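Local structure of TSC1 N-terminal domain (Chaetomium thermophilum, 7A0M) at residues 248-251 with 252-256; 94-97 with 98-102; 358-361 with 362-366. The protein is the N-terminal part of TSC1 (hamartin), which probably helps place the TSC complex on lysosomal phosphoinositides and so regulate mTORC1. All coordinates share one frame; numbering follows the deposited sequence.

Interaction 1: 248-251 with 252-256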
ATOM      1  N   ALA B 248     -12.885   7.187 -23.462  1.00 44.97           N
ATOM      2  CA  ALA B 248     -13.307   8.262 -22.570  1.00 38.79           C
ATOM      3  C   ALA B 248     -12.550   8.217 -21.249  1.00 42.70           C
ATOM      4  O   ALA B 248     -12.209   9.264 -20.684  1.00 51.47           O
ATOM      5  CB  ALA B 248     -14.813   8.182 -22.325  1.00 44.80           C
ATOM      6  N   LEU B 249     -12.277   7.015 -20.740  1.00 44.00           N
ATOM      7  CA  LEU B 249     -11.568   6.900 -19.471  1.00 43.70           C
ATOM      8  C   LEU B 249     -10.119   7.351 -19.610  1.00 32.18           C
ATOM      9  O   LEU B 249      -9.577   8.000 -18.708  1.00 44.33           O
ATOM     10  CB  LEU B 249     -11.641   5.463 -18.955  1.00 39.84           C
ATOM     11  CG  LEU B 249     -11.242   5.276 -17.490  1.00 47.42           C
ATOM     12  CD1 LEU B 249     -12.172   6.072 -16.586  1.00 34.37           C
ATOM     13  CD2 LEU B 249     -11.254   3.803 -17.113  1.00 49.29           C
ATOM     14  N   ILE B 250      -9.477   7.017 -20.732  1.00 38.19           N
ATOM     15  CA  ILE B 250      -8.110   7.473 -20.966  1.00 49.77           C
ATOM     16  C   ILE B 250      -8.062   8.993 -21.018  1.00 44.59           C
ATOM     17  O   ILE B 250      -7.166   9.622 -20.442  1.00 42.51           O
ATOM     18  CB  ILE B 250      -7.543   6.844 -22.253  1.00 53.66           C
ATOM     19  CG1 ILE B 250      -7.348   5.338 -22.071  1.00 51.96           C
ATOM     20  CG2 ILE B 250      -6.229   7.506 -22.642  1.00 55.36           C
ATOM     21  CD1 ILE B 250      -6.878   4.627 -23.322  1.00 48.34           C
ATOM     22  N   ALA B 251      -9.030   9.608 -21.703  1.00 43.41           N
ATOM     23  CA  ALA B 251      -9.090  11.065 -21.747  1.00 54.69           C
ATOM     24  C   ALA B 251      -9.295  11.650 -20.355  1.00 50.33           C
ATOM     25  O   ALA B 251      -8.653  12.642 -19.991  1.00 50.40           O
ATOM     26  CB  ALA B 251     -10.204  11.518 -22.690  1.00 46.46           C
ATOM     27  N   LEU B 252     -10.184  11.048 -19.561  1.00 51.71           N
ATOM     28  CA  LEU B 252     -10.428  11.547 -18.211  1.00 51.14           C
ATOM     29  C   LEU B 252      -9.179  11.438 -17.343  1.00 43.09           C
ATOM     30  O   LEU B 252      -8.849  12.368 -16.599  1.00 42.94           O
ATOM     31  CB  LEU B 252     -11.591  10.789 -17.572  1.00 45.98           C
ATOM     32  CG  LEU B 252     -11.959  11.214 -16.148  1.00 38.92           C
ATOM     33  CD1 LEU B 252     -12.409  12.668 -16.119  1.00 34.59           C
ATOM     34  CD2 LEU B 252     -13.034  10.307 -15.568  1.00 38.23           C
ATOM     35  N   VAL B 253      -8.475  10.306 -17.423  1.00 40.34           N
ATOM     36  CA  VAL B 253      -7.272  10.112 -16.615  1.00 55.36           C
ATOM     37  C   VAL B 253      -6.202  11.135 -16.984  1.00 52.81           C
ATOM     38  O   VAL B 253      -5.457  11.614 -16.120  1.00 58.78           O
ATOM     39  CB  VAL B 253      -6.761   8.666 -16.762  1.00 50.65           C
ATOM     40  CG1 VAL B 253      -5.393   8.505 -16.117  1.00 43.19           C
ATOM     41  CG2 VAL B 253      -7.750   7.692 -16.139  1.00 53.25           C
HETATM   42  N   MSE B 254      -6.114  11.494 -18.261  1.00 57.26           N
HETATM   43  CA  MSE B 254      -5.124  12.469 -18.705  1.00 53.55           C
HETATM   44  C   MSE B 254      -5.492  13.890 -18.285  1.00 41.29           C
HETATM   45  O   MSE B 254      -4.625  14.748 -18.130  1.00 42.36           O
HETATM   46  CB  MSE B 254      -4.958  12.411 -20.228  1.00 48.94           C
HETATM   47  CG  MSE B 254      -4.407  11.094 -20.758  1.00 50.87           C
HETATM   48 SE   MSE B 254      -4.305  11.036 -22.710  1.00 67.56          SE
HETATM   49  CE  MSE B 254      -2.847  12.300 -22.978  1.00 61.55           C
ATOM     50  N   LEU B 255      -6.789  14.137 -18.095  1.00 43.77           N
ATOM     51  CA  LEU B 255      -7.257  15.499 -17.864  1.00 43.37           C
ATOM     52  C   LEU B 255      -7.193  15.888 -16.392  1.00 54.11           C
ATOM     53  O   LEU B 255      -6.874  17.038 -16.065  1.00 54.53           O
ATOM     54  CB  LEU B 255      -8.682  15.653 -18.388  1.00 42.87           C
ATOM     55  CG  LEU B 255      -8.873  15.785 -19.899  1.00 49.30           C
ATOM     56  CD1 LEU B 255     -10.323  15.524 -20.262  1.00 52.57           C
ATOM     57  CD2 LEU B 255      -8.448  17.163 -20.363  1.00 46.77           C
ATOM     58  N   LEU B 256      -7.502  14.947 -15.499  1.00 50.20           N
ATOM     59  CA  LEU B 256      -7.612  15.270 -14.079  1.00 49.68           C
ATOM     60  C   LEU B 256      -6.369  15.924 -13.475  1.00 41.96           C
ATOM     61  O   LEU B 256      -6.536  16.853 -12.665  1.00 42.37           O
ATOM     62  CB  LEU B 256      -7.989  14.006 -13.295  1.00 44.69           C
ATOM     63  CG  LEU B 256      -9.381  13.440 -13.581  1.00 46.14           C
ATOM     64  CD1 LEU B 256      -9.630  12.192 -12.750  1.00 46.10           C
ATOM     65  CD2 LEU B 256     -10.452  14.489 -13.318  1.00 45.69           C
TER
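Ala248 O accepts the backbone N-H of Leu252, with Leu252 N 2.9 Å away. This is an i to i+4 bond of helix 242-255. Leu249 repeats the pattern one residue on: Leu249 O to Val253 N is also 2.9 Å, with an N-H...O angle of 162°. A methyl comes up to the same carbonyl, Val253 CG2 lying 3.2 Å from Leu249 O. Val253 has CG1 anti to its nitrogen (chi1 171°), which puts CG2 beside that nitrogen and close to the oxygen. Leu249 also meets Leu252 loosely, CD1 to CD2 4.4 Å, and both leucines touch Tyr326 of helix 323-333. Ile250 O receives the N-H of Met254, modelled as the introduced selenomethionine. The two side chains run side by side in the same direction, and Ile250 CG2 lies 4.0 Å from Met254 SE. Met254 CG sits 3.1 Å from Ile250 O. The bond from Leu255 N to Ala251 O is weak, bent to 126°. Leu255 CD1 lies 3.3 Å from Ala251 O. The next carbonyl, Leu252 O, accepts from both Leu255 N and Leu256 N. Ala248, Ile250 and Ala251 meet helix 199-214, while Leu252 and Leu255 meet helix 228-238. A helical stretch with none but apolar side chains, packed on several flanks by other helices, is characteristic of the core of an all-alpha fold, here within the hamartin family region.

Interaction 2: 94-97 with 98-102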
ATOM      1  N   GLN B  94     -10.988  33.999 -45.517  1.00 78.45           N
ATOM      2  CA  GLN B  94     -11.646  33.688 -46.783  1.00 77.01           C
ATOM      3  C   GLN B  94     -10.697  32.997 -47.751  1.00 69.61           C
ATOM      4  O   GLN B  94     -11.099  32.088 -48.484  1.00 63.55           O
ATOM      5  CB  GLN B  94     -12.195  34.972 -47.398  1.00 79.58           C
ATOM      6  CG  GLN B  94     -13.402  35.533 -46.677  1.00 81.27           C
ATOM      7  CD  GLN B  94     -13.746  36.938 -47.131  1.00 84.50           C
ATOM      8  OE1 GLN B  94     -13.345  37.373 -48.211  1.00 86.89           O
ATOM      9  NE2 GLN B  94     -14.472  37.665 -46.289  1.00 93.49           N
ATOM     10  N   TRP B  95      -9.429  33.407 -47.763  1.00 62.93           N
ATOM     11  CA  TRP B  95      -8.464  32.767 -48.647  1.00 63.21           C
ATOM     12  C   TRP B  95      -8.040  31.410 -48.097  1.00 64.45           C
ATOM     13  O   TRP B  95      -7.940  30.435 -48.849  1.00 67.93           O
ATOM     14  CB  TRP B  95      -7.257  33.678 -48.851  1.00 59.71           C
ATOM     15  CG  TRP B  95      -7.489  34.726 -49.894  1.00 63.60           C
ATOM     16  CD1 TRP B  95      -7.651  36.065 -49.687  1.00 66.05           C
ATOM     17  CD2 TRP B  95      -7.622  34.519 -51.305  1.00 66.03           C
ATOM     18  NE1 TRP B  95      -7.856  36.707 -50.883  1.00 70.72           N
ATOM     19  CE2 TRP B  95      -7.845  35.780 -51.892  1.00 71.71           C
ATOM     20  CE3 TRP B  95      -7.566  33.391 -52.130  1.00 65.66           C
ATOM     21  CZ2 TRP B  95      -8.013  35.945 -53.265  1.00 73.52           C
ATOM     22  CZ3 TRP B  95      -7.732  33.558 -53.493  1.00 69.27           C
ATOM     23  CH2 TRP B  95      -7.952  34.825 -54.046  1.00 73.19           C
ATOM     24  N   TRP B  96      -7.778  31.339 -46.790  1.00 63.40           N
ATOM     25  CA  TRP B  96      -7.482  30.060 -46.152  1.00 65.47           C
ATOM     26  C   TRP B  96      -8.639  29.083 -46.335  1.00 67.66           C
ATOM     27  O   TRP B  96      -8.427  27.907 -46.656  1.00 62.59           O
ATOM     28  CB  TRP B  96      -7.156  30.292 -44.676  1.00 72.20           C
ATOM     29  CG  TRP B  96      -6.686  29.079 -43.928  1.00 68.23           C
ATOM     30  CD1 TRP B  96      -5.394  28.757 -43.622  1.00 64.60           C
ATOM     31  CD2 TRP B  96      -7.503  28.075 -43.312  1.00 70.04           C
ATOM     32  NE1 TRP B  96      -5.354  27.589 -42.899  1.00 66.42           N
ATOM     33  CE2 TRP B  96      -6.637  27.153 -42.689  1.00 67.49           C
ATOM     34  CE3 TRP B  96      -8.883  27.857 -43.243  1.00 67.48           C
ATOM     35  CZ2 TRP B  96      -7.105  26.031 -42.009  1.00 60.76           C
ATOM     36  CZ3 TRP B  96      -9.345  26.741 -42.566  1.00 66.80           C
ATOM     37  CH2 TRP B  96      -8.458  25.844 -41.958  1.00 64.68           C
ATOM     38  N   ASP B  97      -9.870  29.557 -46.132  1.00 75.26           N
ATOM     39  CA  ASP B  97     -11.044  28.719 -46.362  1.00 75.57           C
ATOM     40  C   ASP B  97     -11.142  28.299 -47.823  1.00 64.70           C
ATOM     41  O   ASP B  97     -11.530  27.166 -48.131  1.00 61.93           O
ATOM     42  CB  ASP B  97     -12.305  29.484 -45.947  1.00 78.93           C
ATOM     43  CG  ASP B  97     -13.526  28.595 -45.817  1.00 80.08           C
ATOM     44  OD1 ASP B  97     -13.427  27.387 -46.103  1.00 85.87           O
ATOM     45  OD2 ASP B  97     -14.598  29.114 -45.438  1.00 85.94           O
ATOM     46  N   LYS B  98     -10.786  29.202 -48.737  1.00 59.09           N
ATOM     47  CA  LYS B  98     -10.890  28.916 -50.163  1.00 66.17           C
ATOM     48  C   LYS B  98      -9.840  27.912 -50.628  1.00 70.13           C
ATOM     49  O   LYS B  98     -10.105  27.119 -51.539  1.00 76.50           O
ATOM     50  CB  LYS B  98     -10.794  30.230 -50.935  1.00 64.42           C
ATOM     51  CG  LYS B  98     -11.017  30.159 -52.423  1.00 67.91           C
ATOM     52  CD  LYS B  98     -10.896  31.563 -52.991  1.00 75.99           C
ATOM     53  CE  LYS B  98     -11.244  31.613 -54.458  1.00 87.60           C
ATOM     54  NZ  LYS B  98     -12.638  31.167 -54.733  1.00 96.60           N
ATOM     55  N   LEU B  99      -8.653  27.923 -50.021  1.00 66.75           N
ATOM     56  CA  LEU B  99      -7.559  27.057 -50.443  1.00 62.46           C
ATOM     57  C   LEU B  99      -7.491  25.734 -49.690  1.00 64.38           C
ATOM     58  O   LEU B  99      -6.683  24.877 -50.063  1.00 62.78           O
ATOM     59  CB  LEU B  99      -6.216  27.780 -50.280  1.00 58.62           C
ATOM     60  CG  LEU B  99      -6.030  29.109 -51.013  1.00 67.69           C
ATOM     61  CD1 LEU B  99      -4.577  29.553 -50.951  1.00 71.19           C
ATOM     62  CD2 LEU B  99      -6.509  29.017 -52.444  1.00 63.98           C
ATOM     63  N   LEU B 100      -8.299  25.550 -48.643  1.00 57.70           N
ATOM     64  CA  LEU B 100      -8.173  24.367 -47.795  1.00 57.45           C
ATOM     65  C   LEU B 100      -8.341  23.080 -48.598  1.00 59.89           C
ATOM     66  O   LEU B 100      -7.431  22.245 -48.658  1.00 56.30           O
ATOM     67  CB  LEU B 100      -9.190  24.427 -46.654  1.00 57.16           C
ATOM     68  CG  LEU B 100      -9.155  23.230 -45.702  1.00 55.54           C
ATOM     69  CD1 LEU B 100      -7.774  23.082 -45.079  1.00 55.49           C
ATOM     70  CD2 LEU B 100     -10.219  23.363 -44.624  1.00 56.54           C
ATOM     71  N   ASP B 101      -9.502  22.904 -49.223  1.00 69.69           N
ATOM     72  CA  ASP B 101      -9.801  21.684 -49.965  1.00 67.16           C
ATOM     73  C   ASP B 101      -8.896  21.495 -51.182  1.00 78.60           C
ATOM     74  O   ASP B 101      -8.469  20.363 -51.443  1.00 77.21           O
ATOM     75  CB  ASP B 101     -11.273  21.668 -50.387  1.00 77.41           C
ATOM     76  CG  ASP B 101     -12.210  21.478 -49.213  1.00 86.33           C
ATOM     77  OD1 ASP B 101     -11.808  20.801 -48.247  1.00 83.54           O
ATOM     78  OD2 ASP B 101     -13.342  22.004 -49.253  1.00 93.88           O
ATOM     79  N   PRO B 102      -8.584  22.543 -51.960  1.00 82.73           N
ATOM     80  CA  PRO B 102      -7.593  22.352 -53.036  1.00 78.67           C
ATOM     81  C   PRO B 102      -6.237  21.878 -52.540  1.00 81.98           C
ATOM     82  O   PRO B 102      -5.600  21.046 -53.197  1.00 86.23           O
ATOM     83  CB  PRO B 102      -7.510  23.743 -53.678  1.00 77.91           C
ATOM     84  CG  PRO B 102      -8.842  24.336 -53.438  1.00 81.73           C
ATOM     85  CD  PRO B 102      -9.251  23.855 -52.075  1.00 78.93           C
TER
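Lys98 N bonds to Gln94 O at 2.9 Å, and Leu99 N bonds to Trp95 O with a weak second bond to Trp96 O. The helix is kinked at Pro102, whose nitrogen has no hydrogen to give to the turn before. Lys98 lies alongside Trp95, both side chains pointing the same way. It is the aliphatic part of the lysine that touches the indole: Lys98 CD is 3.8 Å from Trp95 CZ3, at an oblique approach. The lysine runs extended from its first torsion, CG opposite the nitrogen (chi1 -174°), through its third, which brings CD and CE past the benzo ring; the bend at the fourth turns NZ alone. On the other flank Leu100 runs beside Trp96. Leu100 CD2 comes to 4.0 Å from Trp96 CH2, and Leu100 CD1 lies over one face of the indole. Leu99 CG packs 3.2 Å from Trp95 O. Asp97 and Asp101 are a turn apart, OD1 to OD2 6.2 Å. Arg147 makes salt bridges to both and Arg151 a further one to Asp101, which probably offsets the like charges. Trp96 NE1 hydrogen-bonds Thr121 OG1, and its ring stacks on Phe117. Helix 89-105 thus sits between two pairs of helices: Trp95 and Leu99 face 45-65 and 69-81, while Trp96 and Leu100 face 113-125 and 142-153.

Interaction 3: 358-361 with 362-366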
ATOM      1  N   ILE B 358     -28.202  -2.944  -0.960  1.00 61.04           N
ATOM      2  CA  ILE B 358     -27.117  -1.974  -0.870  1.00 61.12           C
ATOM      3  C   ILE B 358     -25.930  -2.556  -0.108  1.00 54.96           C
ATOM      4  O   ILE B 358     -24.782  -2.158  -0.342  1.00 52.94           O
ATOM      5  CB  ILE B 358     -27.623  -0.668  -0.231  1.00 56.94           C
ATOM      6  CG1 ILE B 358     -26.575   0.439  -0.366  1.00 54.54           C
ATOM      7  CG2 ILE B 358     -28.001  -0.886   1.229  1.00 58.64           C
ATOM      8  CD1 ILE B 358     -26.200   0.753  -1.799  1.00 50.19           C
ATOM      9  N   ASP B 359     -26.172  -3.508   0.796  1.00 62.63           N
ATOM     10  CA  ASP B 359     -25.079  -4.139   1.527  1.00 63.01           C
ATOM     11  C   ASP B 359     -24.375  -5.189   0.677  1.00 58.88           C
ATOM     12  O   ASP B 359     -23.148  -5.321   0.740  1.00 53.59           O
ATOM     13  CB  ASP B 359     -25.600  -4.755   2.825  1.00 65.76           C
ATOM     14  CG  ASP B 359     -26.287  -3.739   3.713  1.00 73.34           C
ATOM     15  OD1 ASP B 359     -25.677  -2.684   3.989  1.00 74.15           O
ATOM     16  OD2 ASP B 359     -27.436  -3.992   4.134  1.00 81.91           O
ATOM     17  N   VAL B 360     -25.136  -5.949  -0.116  1.00 64.75           N
ATOM     18  CA  VAL B 360     -24.522  -6.905  -1.032  1.00 61.40           C
ATOM     19  C   VAL B 360     -23.676  -6.168  -2.062  1.00 61.04           C
ATOM     20  O   VAL B 360     -22.559  -6.586  -2.388  1.00 64.71           O
ATOM     21  CB  VAL B 360     -25.603  -7.776  -1.699  1.00 67.33           C
ATOM     22  CG1 VAL B 360     -25.010  -8.588  -2.840  1.00 73.23           C
ATOM     23  CG2 VAL B 360     -26.255  -8.689  -0.673  1.00 57.90           C
ATOM     24  N   HIS B 361     -24.198  -5.055  -2.585  1.00 58.27           N
ATOM     25  CA  HIS B 361     -23.437  -4.245  -3.529  1.00 54.70           C
ATOM     26  C   HIS B 361     -22.175  -3.679  -2.890  1.00 51.54           C
ATOM     27  O   HIS B 361     -21.115  -3.638  -3.524  1.00 58.99           O
ATOM     28  CB  HIS B 361     -24.316  -3.115  -4.059  1.00 54.78           C
ATOM     29  CG  HIS B 361     -23.622  -2.207  -5.025  1.00 55.84           C
ATOM     30  ND1 HIS B 361     -23.064  -1.006  -4.643  1.00 58.25           N
ATOM     31  CD2 HIS B 361     -23.398  -2.320  -6.355  1.00 58.74           C
ATOM     32  CE1 HIS B 361     -22.525  -0.418  -5.696  1.00 59.87           C
ATOM     33  NE2 HIS B 361     -22.713  -1.196  -6.747  1.00 61.02           N
ATOM     34  N   ALA B 362     -22.266  -3.245  -1.630  1.00 44.14           N
ATOM     35  CA  ALA B 362     -21.096  -2.701  -0.947  1.00 39.52           C
ATOM     36  C   ALA B 362     -20.009  -3.757  -0.780  1.00 42.54           C
ATOM     37  O   ALA B 362     -18.829  -3.497  -1.045  1.00 45.88           O
ATOM     38  CB  ALA B 362     -21.502  -2.128   0.410  1.00 40.88           C
ATOM     39  N   ALA B 363     -20.388  -4.956  -0.332  1.00 42.27           N
ATOM     40  CA  ALA B 363     -19.415  -6.036  -0.189  1.00 39.98           C
ATOM     41  C   ALA B 363     -18.798  -6.413  -1.529  1.00 37.88           C
ATOM     42  O   ALA B 363     -17.601  -6.715  -1.608  1.00 52.02           O
ATOM     43  CB  ALA B 363     -20.074  -7.252   0.460  1.00 40.04           C
ATOM     44  N   GLU B 364     -19.598  -6.403  -2.597  1.00 44.07           N
ATOM     45  CA  GLU B 364     -19.077  -6.762  -3.912  1.00 48.92           C
ATOM     46  C   GLU B 364     -18.110  -5.706  -4.438  1.00 50.83           C
ATOM     47  O   GLU B 364     -17.097  -6.043  -5.063  1.00 53.29           O
ATOM     48  CB  GLU B 364     -20.233  -6.972  -4.887  1.00 51.91           C
ATOM     49  CG  GLU B 364     -21.028  -8.246  -4.649  1.00 60.58           C
ATOM     50  CD  GLU B 364     -22.280  -8.318  -5.500  1.00 73.88           C
ATOM     51  OE1 GLU B 364     -22.536  -7.364  -6.263  1.00 81.82           O
ATOM     52  OE2 GLU B 364     -23.009  -9.327  -5.406  1.00 82.12           O
ATOM     53  N   ILE B 365     -18.408  -4.424  -4.208  1.00 57.24           N
ATOM     54  CA  ILE B 365     -17.482  -3.364  -4.601  1.00 50.81           C
ATOM     55  C   ILE B 365     -16.166  -3.499  -3.844  1.00 45.65           C
ATOM     56  O   ILE B 365     -15.081  -3.349  -4.419  1.00 43.47           O
ATOM     57  CB  ILE B 365     -18.122  -1.980  -4.382  1.00 45.90           C
ATOM     58  CG1 ILE B 365     -19.321  -1.787  -5.311  1.00 50.67           C
ATOM     59  CG2 ILE B 365     -17.095  -0.874  -4.599  1.00 39.22           C
ATOM     60  CD1 ILE B 365     -18.950  -1.369  -6.716  1.00 63.56           C
ATOM     61  N   ARG B 366     -16.243  -3.789  -2.543  1.00 47.37           N
ATOM     62  CA  ARG B 366     -15.035  -3.978  -1.745  1.00 55.45           C
ATOM     63  C   ARG B 366     -14.226  -5.168  -2.238  1.00 51.34           C
ATOM     64  O   ARG B 366     -13.005  -5.074  -2.417  1.00 45.69           O
ATOM     65  CB  ARG B 366     -15.405  -4.163  -0.274  1.00 62.35           C
ATOM     66  CG  ARG B 366     -15.819  -2.897   0.433  1.00 64.97           C
ATOM     67  CD  ARG B 366     -15.897  -3.140   1.924  1.00 59.36           C
ATOM     68  NE  ARG B 366     -17.155  -3.753   2.334  1.00 64.91           N
ATOM     69  CZ  ARG B 366     -18.184  -3.072   2.827  1.00 66.36           C
ATOM     70  NH1 ARG B 366     -18.102  -1.756   2.973  1.00 71.29           N
ATOM     71  NH2 ARG B 366     -19.294  -3.707   3.176  1.00 65.18           N
TER
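Ala362 and Ala363 carry two of the backbone bonds of this turn. Ala362 N reaches Ile358 O at 3.0 Å. Ala363 N to Asp359 O is nearly straight, with an N-H...O angle of 169°. Glu364 N to Val360 O and Ile365 N to His361 O complete the run. The distinctive side-chain contact is a CH-pi one. Ile365 CG1 lies over one face of the His361 imidazole, 3.8 Å from the ring centroid and offset toward its rim; its nearest ring atom is His361 CE1 at 3.5 Å. The histidine ring is swung opposite its nitrogen (chi1 179°), which carries it along the helix toward Ile365. An alanine in place of His361 is likely to leave Ile365 CG1 without the ring face it packs on. A further van der Waals contact joins Val360 CG1 to Glu364 OE2, 3.3 Å apart and side by side. Among polar ends, Asp359 OD1 is bonded to His346 NE2. Ile365 packs against helix 267-278, Ile358 against the loop holding His346 and His351, and at the far end of this part of helix 357-373 Arg366 NH1 bonds Tyr383 O of the second subunit.

How the interactions relate
From the N terminus the chain meets 94-97 with 98-102 first, then 248-251 with 252-256, then 358-361 with 362-366. Each lies within one helix and closes no loop beyond a helical turn. They follow in series, and none nests in or crosses another. In interaction 2, helix 89-105 joins helices 45-65 and 69-81 to 113-125 and 142-153. In interaction 1, nearest the chain's centre, helix 242-255 joins 199-214, 228-238 and 323-333. In interaction 3, at the far end, helix 357-373 meets 267-278 and the second subunit. Centres of interactions 2 and 3 are about 58 Å apart, on opposite sides of the chain's centre. Interactions 1 and 3 share the hamartin family region.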